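Local atomic coordinates of ferric iron-binding protein HitA (Pseudomonas aeruginosa PAO1, PDB entry 6IWF), a protein that binds ferric iron, probably as the solute-binding component of a bacterial iron uptake system, and is involved in gallium internalization. Residues Lys21-Gln24 with Gly28-Val31; Phe134-Thr139 with Thr164-Phe169; Glu145-Val150 with Ser296-Leu301; Thr200-Lys203 with Glu207-Ser210. All coordinates share one frame; numbering follows the deposited sequence.

Interaction 1: residues Lys21-Gln24 with Gly28-Val31; sequences KAFQ and GIQV
Two oxygens of Gln24 hold the chain as it leaves the helix. Its backbone O accepts Gly28 N at 2.9 Å, a bent bond (134° at the hydrogen) whose donor stands well above the carbonyl plane. The amide OE1 accepts Val31 N at 3.2 Å, straighter at 160° and lying in the carbonyl plane, so the side chain ties its helix to the opening of strand 30-35. With CG anti to the backbone N (chi1 177°) and CG-CD continuing extended, the Gln24 chain runs out far enough to reach that N-H. Nearer the helix backbone, Gln24 CA lies 3.3 Å from Ile29 O in a CA-H...O contact; this buried oxygen has no hydrogen-bond partner in the model. Gly28, the first residue past the helix, takes a positive phi and turns the backbone back. Farther in, the CD2-CE2 side of the Phe23 ring meets two aliphatic groups: CE2 is 3.8 Å from Ile29 CB, and CD2 the same distance from Val31 CG2. This is the helix-to-strand return of a beta-alpha-beta unit, strand 4-9, helix 13-27 and strand 30-35. Phe23 and Ile29 rest on Leu5 of strand 4-9, and Phe23 meets Phe244 of helix 238-248 edge-to-face.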
loop_
_atom_site.group_PDB
_atom_site.type_symbol
_atom_site.label_atom_id
_atom_site.label_comp_id
_atom_site.label_asym_id
_atom_site.label_seq_id
_atom_site.Cartn_x
_atom_site.Cartn_y
_atom_site.Cartn_z
ATOM N N LYS A 21 -15.689 -13.314 -1.072
ATOM C CA LYS A 21 -16.350 -14.519 -0.577
ATOM C C LYS A 21 -17.145 -14.222 0.687
ATOM O O LYS A 21 -18.302 -14.640 0.818
ATOM C CB LYS A 21 -15.314 -15.615 -0.314
ATOM C CG LYS A 21 -15.918 -16.973 0.072
ATOM C CD LYS A 21 -17.100 -17.336 -0.825
ATOM C CE LYS A 21 -17.247 -18.849 -0.985
ATOM N NZ LYS A 21 -18.648 -19.252 -1.325
ATOM N N ALA A 22 -16.542 -13.487 1.626
ATOM C CA ALA A 22 -17.228 -13.172 2.875
ATOM C C ALA A 22 -18.500 -12.366 2.630
ATOM O O ALA A 22 -19.540 -12.640 3.239
ATOM C CB ALA A 22 -16.290 -12.423 3.824
ATOM N N PHE A 23 -18.442 -11.367 1.743
ATOM C CA PHE A 23 -19.636 -10.580 1.442
ATOM C C PHE A 23 -20.708 -11.437 0.778
ATOM O O PHE A 23 -21.895 -11.320 1.106
ATOM C CB PHE A 23 -19.272 -9.399 0.536
ATOM C CG PHE A 23 -20.406 -8.453 0.281
ATOM C CD1 PHE A 23 -20.793 -7.546 1.250
ATOM C CD2 PHE A 23 -21.061 -8.453 -0.943
ATOM C CE1 PHE A 23 -21.819 -6.663 1.019
ATOM C CE2 PHE A 23 -22.088 -7.567 -1.188
ATOM C CZ PHE A 23 -22.471 -6.675 -0.209
ATOM N N GLN A 24 -20.301 -12.291 -0.166
ATOM C CA GLN A 24 -21.237 -13.132 -0.911
ATOM C C GLN A 24 -21.945 -14.123 0.005
ATOM O O GLN A 24 -23.147 -14.375 -0.148
ATOM C CB GLN A 24 -20.473 -13.854 -2.022
ATOM C CG GLN A 24 -21.261 -14.824 -2.876
ATOM C CD GLN A 24 -20.464 -15.273 -4.097
ATOM O OE1 GLN A 24 -20.125 -14.461 -4.967
ATOM N NE2 GLN A 24 -20.146 -16.567 -4.158
ATOM N N GLY A 28 -25.677 -12.973 0.085
ATOM C CA GLY A 28 -26.165 -13.607 -1.115
ATOM C C GLY A 28 -25.876 -12.849 -2.391
ATOM O O GLY A 28 -26.209 -13.345 -3.473
ATOM N N ILE A 29 -25.267 -11.666 -2.296
ATOM C CA ILE A 29 -24.924 -10.868 -3.470
ATOM C C ILE A 29 -23.648 -11.432 -4.084
ATOM O O ILE A 29 -22.620 -11.550 -3.408
ATOM C CB ILE A 29 -24.755 -9.386 -3.102
ATOM C CG1 ILE A 29 -26.058 -8.818 -2.544
ATOM C CG2 ILE A 29 -24.349 -8.581 -4.321
ATOM C CD1 ILE A 29 -25.933 -7.401 -2.010
ATOM N N GLN A 30 -23.715 -11.794 -5.364
ATOM C CA GLN A 30 -22.541 -12.317 -6.046
ATOM C C GLN A 30 -21.562 -11.183 -6.319
ATOM O O GLN A 30 -21.968 -10.061 -6.627
ATOM C CB GLN A 30 -22.931 -12.992 -7.361
ATOM C CG GLN A 30 -24.219 -13.795 -7.302
ATOM C CD GLN A 30 -23.995 -15.204 -6.798
ATOM O OE1 GLN A 30 -22.885 -15.566 -6.401
ATOM N NE2 GLN A 30 -25.049 -16.013 -6.813
ATOM N N VAL A 31 -20.273 -11.481 -6.210
ATOM C CA VAL A 31 -19.216 -10.502 -6.456
ATOM C C VAL A 31 -18.301 -11.060 -7.537
ATOM O O VAL A 31 -17.621 -12.071 -7.321
ATOM C CB VAL A 31 -18.417 -10.179 -5.188
ATOM C CG1 VAL A 31 -17.283 -9.225 -5.524
ATOM C CG2 VAL A 31 -19.319 -9.590 -4.112
#

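Interaction 2: residues Phe134-Thr139 with Thr164-Phe169; sequences FGFVPT and TGLKAF
One water joins Phe134 to Phe169, donating to Phe134 O at 2.6 Å and to Phe169 O at 2.9 Å. It spans the gap between the strand and the last turn of the helix, where no direct hydrogen bond crosses. The segments belong to a beta-alpha-beta crossover of the periplasmic binding protein fold: strand 134-136, helices 141-154 and 156-169, then strand 171-172, which lies parallel to the first and shares backbone hydrogen bonds with Phe134 and Phe136. Strand and helix run at 114° to each other, their axes 10.0 Å apart, and large side chains fill the distance. Leu166 points from the helix to the strand and sends its branches to two aromatic rings. Its CG comes to the edge of the Phe134 ring, nearly in the ring plane, 3.9 Å from CE2, while CD1 lies beside CZ of the same ring and CD2 turns to Phe136. Phe134 holds CG between backbone N and carbonyl carbon (chi1 68°), which carries its ring over to Leu166. Phe136 is sandwiched: Pro138 CD sits on the face opposite the leucine, and the ring also meets that of Phe143. Leu166 CD2 makes a CH-pi contact over the Phe136 ring, 4.2 Å from its centroid and 19° off the normal.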
loop_
_atom_site.group_PDB
_atom_site.type_symbol
_atom_site.label_atom_id
_atom_site.label_comp_id
_atom_site.label_asym_id
_atom_site.label_seq_id
_atom_site.Cartn_x
_atom_site.Cartn_y
_atom_site.Cartn_z
ATOM N N PHE A 134 21.909 -3.388 -1.132
ATOM C CA PHE A 134 20.475 -3.315 -0.899
ATOM C C PHE A 134 19.701 -3.375 -2.199
ATOM O O PHE A 134 20.150 -2.902 -3.245
ATOM C CB PHE A 134 20.052 -2.056 -0.128
ATOM C CG PHE A 134 20.228 -0.765 -0.873
ATOM C CD1 PHE A 134 21.475 -0.165 -0.952
ATOM C CD2 PHE A 134 19.134 -0.120 -1.444
ATOM C CE1 PHE A 134 21.640 1.055 -1.616
ATOM C CE2 PHE A 134 19.290 1.090 -2.119
ATOM C CZ PHE A 134 20.550 1.681 -2.197
ATOM N N GLY A 135 18.522 -3.966 -2.103
ATOM C CA GLY A 135 17.598 -4.057 -3.213
ATOM C C GLY A 135 16.439 -3.102 -3.014
ATOM O O GLY A 135 16.075 -2.761 -1.882
ATOM N N PHE A 136 15.852 -2.678 -4.128
ATOM C CA PHE A 136 14.603 -1.935 -4.094
ATOM C C PHE A 136 13.872 -2.185 -5.404
ATOM O O PHE A 136 14.449 -2.695 -6.367
ATOM C CB PHE A 136 14.830 -0.438 -3.837
ATOM C CG PHE A 136 15.487 0.324 -4.978
ATOM C CD1 PHE A 136 16.767 0.021 -5.406
ATOM C CD2 PHE A 136 14.837 1.396 -5.560
ATOM C CE1 PHE A 136 17.378 0.751 -6.431
ATOM C CE2 PHE A 136 15.436 2.145 -6.575
ATOM C CZ PHE A 136 16.710 1.824 -7.008
ATOM N N VAL A 137 12.595 -1.815 -5.419
ATOM C CA VAL A 137 11.693 -2.051 -6.551
ATOM C C VAL A 137 11.171 -0.707 -7.038
ATOM O O VAL A 137 10.097 -0.257 -6.607
ATOM C CB VAL A 137 10.529 -2.975 -6.157
ATOM C CG1 VAL A 137 9.669 -3.292 -7.391
ATOM C CG2 VAL A 137 11.054 -4.259 -5.494
ATOM N N PRO A 138 11.895 -0.027 -7.921
ATOM C CA PRO A 138 11.529 1.352 -8.252
ATOM C C PRO A 138 10.255 1.467 -9.070
ATOM O O PRO A 138 9.647 2.542 -9.075
ATOM C CB PRO A 138 12.756 1.861 -9.028
ATOM C CG PRO A 138 13.391 0.621 -9.591
ATOM C CD PRO A 138 13.154 -0.450 -8.569
ATOM N N THR A 139 9.811 0.394 -9.719
ATOM C CA THR A 139 8.588 0.428 -10.510
ATOM C C THR A 139 7.323 0.190 -9.687
ATOM O O THR A 139 6.223 0.196 -10.255
ATOM C CB THR A 139 8.672 -0.606 -11.638
ATOM O OG1 THR A 139 8.785 -1.921 -11.076
ATOM C CG2 THR A 139 9.867 -0.317 -12.514
ATOM N N THR A 164 19.242 9.842 -7.162
ATOM C CA THR A 164 20.422 9.651 -8.006
ATOM C C THR A 164 21.364 8.624 -7.394
ATOM O O THR A 164 21.854 7.725 -8.086
ATOM C CB THR A 164 21.141 10.979 -8.210
ATOM O OG1 THR A 164 20.296 11.859 -8.950
ATOM C CG2 THR A 164 22.451 10.779 -8.975
ATOM N N GLY A 165 21.606 8.729 -6.083
ATOM C CA GLY A 165 22.409 7.721 -5.412
ATOM C C GLY A 165 21.798 6.333 -5.497
ATOM O O GLY A 165 22.508 5.350 -5.708
ATOM N N LEU A 166 20.474 6.227 -5.331
ATOM C CA LEU A 166 19.850 4.910 -5.467
ATOM C C LEU A 166 20.016 4.353 -6.880
ATOM O O LEU A 166 20.246 3.153 -7.052
ATOM C CB LEU A 166 18.377 4.973 -5.074
ATOM C CG LEU A 166 18.096 4.450 -3.665
ATOM C CD1 LEU A 166 18.782 5.303 -2.606
ATOM C CD2 LEU A 166 16.580 4.409 -3.435
ATOM N N LYS A 167 19.908 5.204 -7.908
ATOM C CA LYS A 167 20.169 4.735 -9.274
ATOM C C LYS A 167 21.609 4.247 -9.430
ATOM O O LYS A 167 21.865 3.238 -10.111
ATOM C CB LYS A 167 19.870 5.850 -10.281
ATOM C CG LYS A 167 20.299 5.532 -11.734
ATOM C CD LYS A 167 19.233 4.758 -12.476
ATOM C CE LYS A 167 19.520 4.673 -13.979
ATOM N NZ LYS A 167 19.743 6.007 -14.616
ATOM N N ALA A 168 22.560 4.948 -8.800
ATOM C CA ALA A 168 23.978 4.595 -8.905
ATOM C C ALA A 168 24.305 3.295 -8.174
ATOM O O ALA A 168 25.110 2.483 -8.658
ATOM C CB ALA A 168 24.837 5.725 -8.339
ATOM N N PHE A 169 23.698 3.078 -7.005
ATOM C CA PHE A 169 24.225 2.119 -6.044
ATOM C C PHE A 169 23.265 1.006 -5.656
ATOM O O PHE A 169 23.726 -0.033 -5.158
ATOM C CB PHE A 169 24.673 2.855 -4.773
ATOM C CG PHE A 169 25.703 3.929 -5.034
ATOM C CD1 PHE A 169 26.799 3.670 -5.828
ATOM C CD2 PHE A 169 25.558 5.198 -4.489
ATOM C CE1 PHE A 169 27.744 4.663 -6.075
ATOM C CE2 PHE A 169 26.498 6.192 -4.718
ATOM C CZ PHE A 169 27.597 5.919 -5.518
HETATM O O HOH W 1 22.608 -2.423 -4.049
#

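Interaction 3: residues Glu145-Val150 with Ser296-Leu301; sequences EQVAAV and SEALSL
Ala298 pushes its methyl group straight against the backbone of helix 141-154, CB lying 3.4 Å from Ala148 N. The same CB is 3.8 Å from Ala148 CB and 3.7 Å from Val147 CG1, so one methyl bears on two consecutive residues. With so small a side chain on each helix the backbones come close: the CA atoms of Ala148 and Ala298 are 4.8 Å apart, and the axes approach to 8.1 Å while crossing at 105°. Ala298 also touches Leu144, one turn back along helix 141-154. A turn farther along its own helix, Leu301 points the same way, and its CD2 reaches Val147 CG1 at 4.1 Å. Val147 holds CG1 anti to the backbone N (chi1 177°), which puts that one methyl against both Ala298 and Leu301. Leu301 goes on to touch Ile151 and, on helix 156-169, Leu163, so the C-terminal helix 296-305 rests on both helices that follow strand 134-136. No hydrogen bond or charge pair links the two segments; the fit rests on van der Waals contact between aliphatic groups, and the small alanines at the crossing are consistent with the close approach.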
loop_
_atom_site.group_PDB
_atom_site.type_symbol
_atom_site.label_atom_id
_atom_site.label_comp_id
_atom_site.label_asym_id
_atom_site.label_seq_id
_atom_site.Cartn_x
_atom_site.Cartn_y
_atom_site.Cartn_z
ATOM N N GLU A 145 5.312 6.097 -3.632
ATOM C CA GLU A 145 4.908 6.837 -2.440
ATOM C C GLU A 145 6.112 7.159 -1.558
ATOM O O GLU A 145 6.171 8.241 -0.958
ATOM C CB GLU A 145 3.860 6.052 -1.653
ATOM C CG GLU A 145 2.453 6.443 -2.064
ATOM C CD GLU A 145 1.420 5.431 -1.657
ATOM O OE1 GLU A 145 0.575 5.735 -0.781
ATOM O OE2 GLU A 145 1.458 4.319 -2.216
ATOM N N GLN A 146 7.089 6.245 -1.492
ATOM C CA GLN A 146 8.318 6.527 -0.750
ATOM C C GLN A 146 9.010 7.764 -1.307
ATOM O O GLN A 146 9.483 8.619 -0.554
ATOM C CB GLN A 146 9.266 5.326 -0.807
ATOM C CG GLN A 146 10.591 5.562 -0.041
ATOM C CD GLN A 146 10.355 5.717 1.469
ATOM O OE1 GLN A 146 10.405 4.733 2.215
ATOM N NE2 GLN A 146 10.098 6.948 1.922
ATOM N N VAL A 147 9.100 7.863 -2.630
ATOM C CA VAL A 147 9.751 9.029 -3.222
ATOM C C VAL A 147 8.972 10.297 -2.906
ATOM O O VAL A 147 9.556 11.337 -2.568
ATOM C CB VAL A 147 9.915 8.823 -4.740
ATOM C CG1 VAL A 147 10.524 10.076 -5.388
ATOM C CG2 VAL A 147 10.782 7.613 -4.995
ATOM N N ALA A 148 7.642 10.235 -3.008
ATOM C CA ALA A 148 6.830 11.404 -2.700
ATOM C C ALA A 148 7.052 11.853 -1.265
ATOM O O ALA A 148 7.085 13.054 -0.981
ATOM C CB ALA A 148 5.346 11.106 -2.940
ATOM N N ALA A 149 7.212 10.896 -0.348
ATOM C CA ALA A 149 7.489 11.240 1.044
ATOM C C ALA A 149 8.842 11.928 1.187
ATOM O O ALA A 149 8.968 12.895 1.946
ATOM C CB ALA A 149 7.432 9.985 1.914
ATOM N N VAL A 150 9.861 11.462 0.465
ATOM C CA VAL A 150 11.164 12.123 0.571
ATOM C C VAL A 150 11.074 13.552 0.036
ATOM O O VAL A 150 11.621 14.486 0.630
ATOM C CB VAL A 150 12.265 11.299 -0.134
ATOM C CG1 VAL A 150 13.609 12.046 -0.115
ATOM C CG2 VAL A 150 12.436 9.934 0.528
ATOM N N SER A 296 2.511 13.034 -8.071
ATOM C CA SER A 296 2.872 13.424 -9.436
ATOM C C SER A 296 4.321 13.897 -9.534
ATOM O O SER A 296 5.025 13.567 -10.500
ATOM C CB SER A 296 1.924 14.514 -9.930
ATOM O OG SER A 296 0.616 13.992 -10.067
ATOM N N GLU A 297 4.780 14.681 -8.556
ATOM C CA GLU A 297 6.165 15.141 -8.580
ATOM C C GLU A 297 7.123 13.966 -8.429
ATOM O O GLU A 297 8.177 13.920 -9.075
ATOM C CB GLU A 297 6.380 16.177 -7.474
ATOM C CG GLU A 297 7.578 17.097 -7.651
ATOM C CD GLU A 297 7.600 18.219 -6.611
ATOM O OE1 GLU A 297 8.658 18.856 -6.434
ATOM O OE2 GLU A 297 6.554 18.463 -5.966
ATOM N N ALA A 298 6.768 13.006 -7.572
ATOM C CA ALA A 298 7.583 11.803 -7.422
ATOM C C ALA A 298 7.693 11.037 -8.738
ATOM O O ALA A 298 8.775 10.560 -9.099
ATOM C CB ALA A 298 6.999 10.903 -6.329
ATOM N N LEU A 299 6.582 10.911 -9.475
ATOM C CA LEU A 299 6.635 10.173 -10.730
ATOM C C LEU A 299 7.558 10.864 -11.720
ATOM O O LEU A 299 8.368 10.209 -12.388
ATOM C CB LEU A 299 5.228 10.023 -11.311
ATOM C CG LEU A 299 5.088 9.017 -12.455
ATOM C CD1 LEU A 299 5.717 7.665 -12.102
ATOM C CD2 LEU A 299 3.607 8.860 -12.806
ATOM N N SER A 300 7.471 12.192 -11.803
ATOM C CA SER A 300 8.338 12.933 -12.716
ATOM C C SER A 300 9.803 12.767 -12.347
ATOM O O SER A 300 10.667 12.662 -13.227
ATOM C CB SER A 300 7.971 14.416 -12.711
ATOM O OG SER A 300 6.737 14.616 -13.350
ATOM N N LEU A 301 10.102 12.735 -11.043
ATOM C CA LEU A 301 11.485 12.585 -10.613
ATOM C C LEU A 301 12.019 11.203 -10.951
ATOM O O LEU A 301 13.156 11.065 -11.420
ATOM C CB LEU A 301 11.584 12.855 -9.110
ATOM C CG LEU A 301 12.958 12.654 -8.492
ATOM C CD1 LEU A 301 13.992 13.518 -9.208
ATOM C CD2 LEU A 301 12.910 12.974 -6.993
#

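Interaction 4: residues Thr200-Lys203 with Glu207-Ser210; sequences TLKK and ELNS
The flat group here is the Glu207 carboxylate, which presents both oxygens to the ammonium of Lys202 and is not stacked on any group of the helix segment. The two lie at similar range from Lys202 NZ, OE2 at 4.2 Å and OE1 at 4.3 Å, and OE2 is the nearer to Lys202 CE, at 3.9 Å; the ammonium approaches tilted from the carboxylate plane. That is too long for a salt bridge, but the opposite charges probably still attract weakly. The Lys202 chain is fully extended and Glu207 runs beside it, pointing the same way; a bend at chi2 (-50°) brings the carboxylate back to the lysine although the Glu207 CB starts out away from the helix. Next in the chain, Leu208 points at the helix and lies across its backbone. CD1 is 3.7 Å from Lys202 N and 3.8 Å from Lys202 CB, and CG is as near to Lys202 CA. The other methyl, CD2, meets Leu201 CG at 4.0 Å. These residues form the return from helix 196-205, whose first residues Tyr196 and Tyr197 are known Fe(3+) ligands, the metal being absent from this chain, to strand 211-213. Glu184 of helix 176-184 binds Asn209 N and Ser210 OG, and Leu208 touches its side chain. On the helix side, Leu201 packs on Met180 and Lys181 of the same neighbouring helix.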
loop_
_atom_site.group_PDB
_atom_site.type_symbol
_atom_site.label_atom_id
_atom_site.label_comp_id
_atom_site.label_asym_id
_atom_site.label_seq_id
_atom_site.Cartn_x
_atom_site.Cartn_y
_atom_site.Cartn_z
ATOM N N THR A 200 4.143 -12.739 4.683
ATOM C CA THR A 200 3.679 -13.725 3.708
ATOM C C THR A 200 4.717 -14.821 3.501
ATOM O O THR A 200 4.381 -16.012 3.485
ATOM C CB THR A 200 3.345 -13.049 2.377
ATOM O OG1 THR A 200 2.358 -12.031 2.594
ATOM C CG2 THR A 200 2.810 -14.083 1.386
ATOM N N LEU A 201 5.989 -14.439 3.369
ATOM C CA LEU A 201 7.048 -15.423 3.172
ATOM C C LEU A 201 7.212 -16.314 4.398
ATOM O O LEU A 201 7.425 -17.526 4.264
ATOM C CB LEU A 201 8.370 -14.721 2.841
ATOM C CG LEU A 201 9.529 -15.641 2.472
ATOM C CD1 LEU A 201 9.141 -16.464 1.252
ATOM C CD2 LEU A 201 10.809 -14.851 2.209
ATOM N N LYS A 202 7.122 -15.734 5.599
ATOM C CA LYS A 202 7.216 -16.535 6.816
ATOM C C LYS A 202 6.088 -17.554 6.890
ATOM O O LYS A 202 6.317 -18.724 7.222
ATOM C CB LYS A 202 7.197 -15.645 8.057
ATOM C CG LYS A 202 7.322 -16.462 9.338
ATOM C CD LYS A 202 7.473 -15.607 10.575
ATOM C CE LYS A 202 7.440 -16.479 11.826
ATOM N NZ LYS A 202 7.759 -15.715 13.061
ATOM N N LYS A 203 4.854 -17.126 6.593
ATOM C CA LYS A 203 3.733 -18.063 6.584
ATOM C C LYS A 203 4.003 -19.250 5.664
ATOM O O LYS A 203 3.620 -20.384 5.977
ATOM C CB LYS A 203 2.450 -17.331 6.169
ATOM C CG LYS A 203 1.204 -18.213 6.155
ATOM C CD LYS A 203 -0.071 -17.374 6.152
ATOM C CE LYS A 203 -0.413 -16.874 4.748
ATOM N NZ LYS A 203 0.343 -15.643 4.352
ATOM N N GLU A 207 9.863 -20.607 9.355
ATOM C CA GLU A 207 10.818 -19.775 10.074
ATOM C C GLU A 207 11.755 -19.132 9.067
ATOM O O GLU A 207 12.149 -19.771 8.091
ATOM C CB GLU A 207 11.620 -20.592 11.098
ATOM C CG GLU A 207 10.845 -20.908 12.364
ATOM C CD GLU A 207 10.192 -19.668 12.967
ATOM O OE1 GLU A 207 10.890 -18.644 13.147
ATOM O OE2 GLU A 207 8.977 -19.722 13.265
ATOM N N LEU A 208 12.096 -17.867 9.290
ATOM C CA LEU A 208 12.927 -17.125 8.351
ATOM C C LEU A 208 14.294 -16.800 8.943
ATOM O O LEU A 208 14.449 -16.636 10.158
ATOM C CB LEU A 208 12.249 -15.818 7.919
ATOM C CG LEU A 208 11.006 -15.954 7.033
ATOM C CD1 LEU A 208 10.556 -14.584 6.532
ATOM C CD2 LEU A 208 11.250 -16.914 5.866
ATOM N N ASN A 209 15.280 -16.689 8.051
ATOM C CA ASN A 209 16.586 -16.144 8.403
ATOM C C ASN A 209 16.549 -14.623 8.473
ATOM O O ASN A 209 17.157 -14.018 9.365
ATOM C CB ASN A 209 17.624 -16.580 7.365
ATOM C CG ASN A 209 18.020 -18.029 7.510
ATOM O OD1 ASN A 209 18.080 -18.555 8.624
ATOM N ND2 ASN A 209 18.288 -18.689 6.385
ATOM N N SER A 210 15.836 -14.001 7.544
ATOM C CA SER A 210 15.814 -12.551 7.454
ATOM C C SER A 210 14.991 -11.953 8.593
ATOM O O SER A 210 14.137 -12.608 9.204
ATOM C CB SER A 210 15.251 -12.118 6.101
ATOM O OG SER A 210 13.874 -12.440 6.008
#

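How the interactions relate
Interactions 2 and 3 are neighbours, their centres about 14 Å apart and nearest atoms about 7 Å, and they alternate along the chain: helix 141-154, used by interaction 3, lies between the strand and helix of interaction 2. Interaction 1 lies on the opposite side of the chain's centre, about 42 Å from interaction 2 between centres, though both reach the same sheet. Interaction 4 is nested within the long loop closed by interaction 3, with about 30 Å between their centres. It is also near the iron site, the Leu201 side chain being about 6 Å from that of Tyr197; Phe136 of interaction 2 is about 11 Å from the same tyrosine. Interactions 1 and 3 lie away from it.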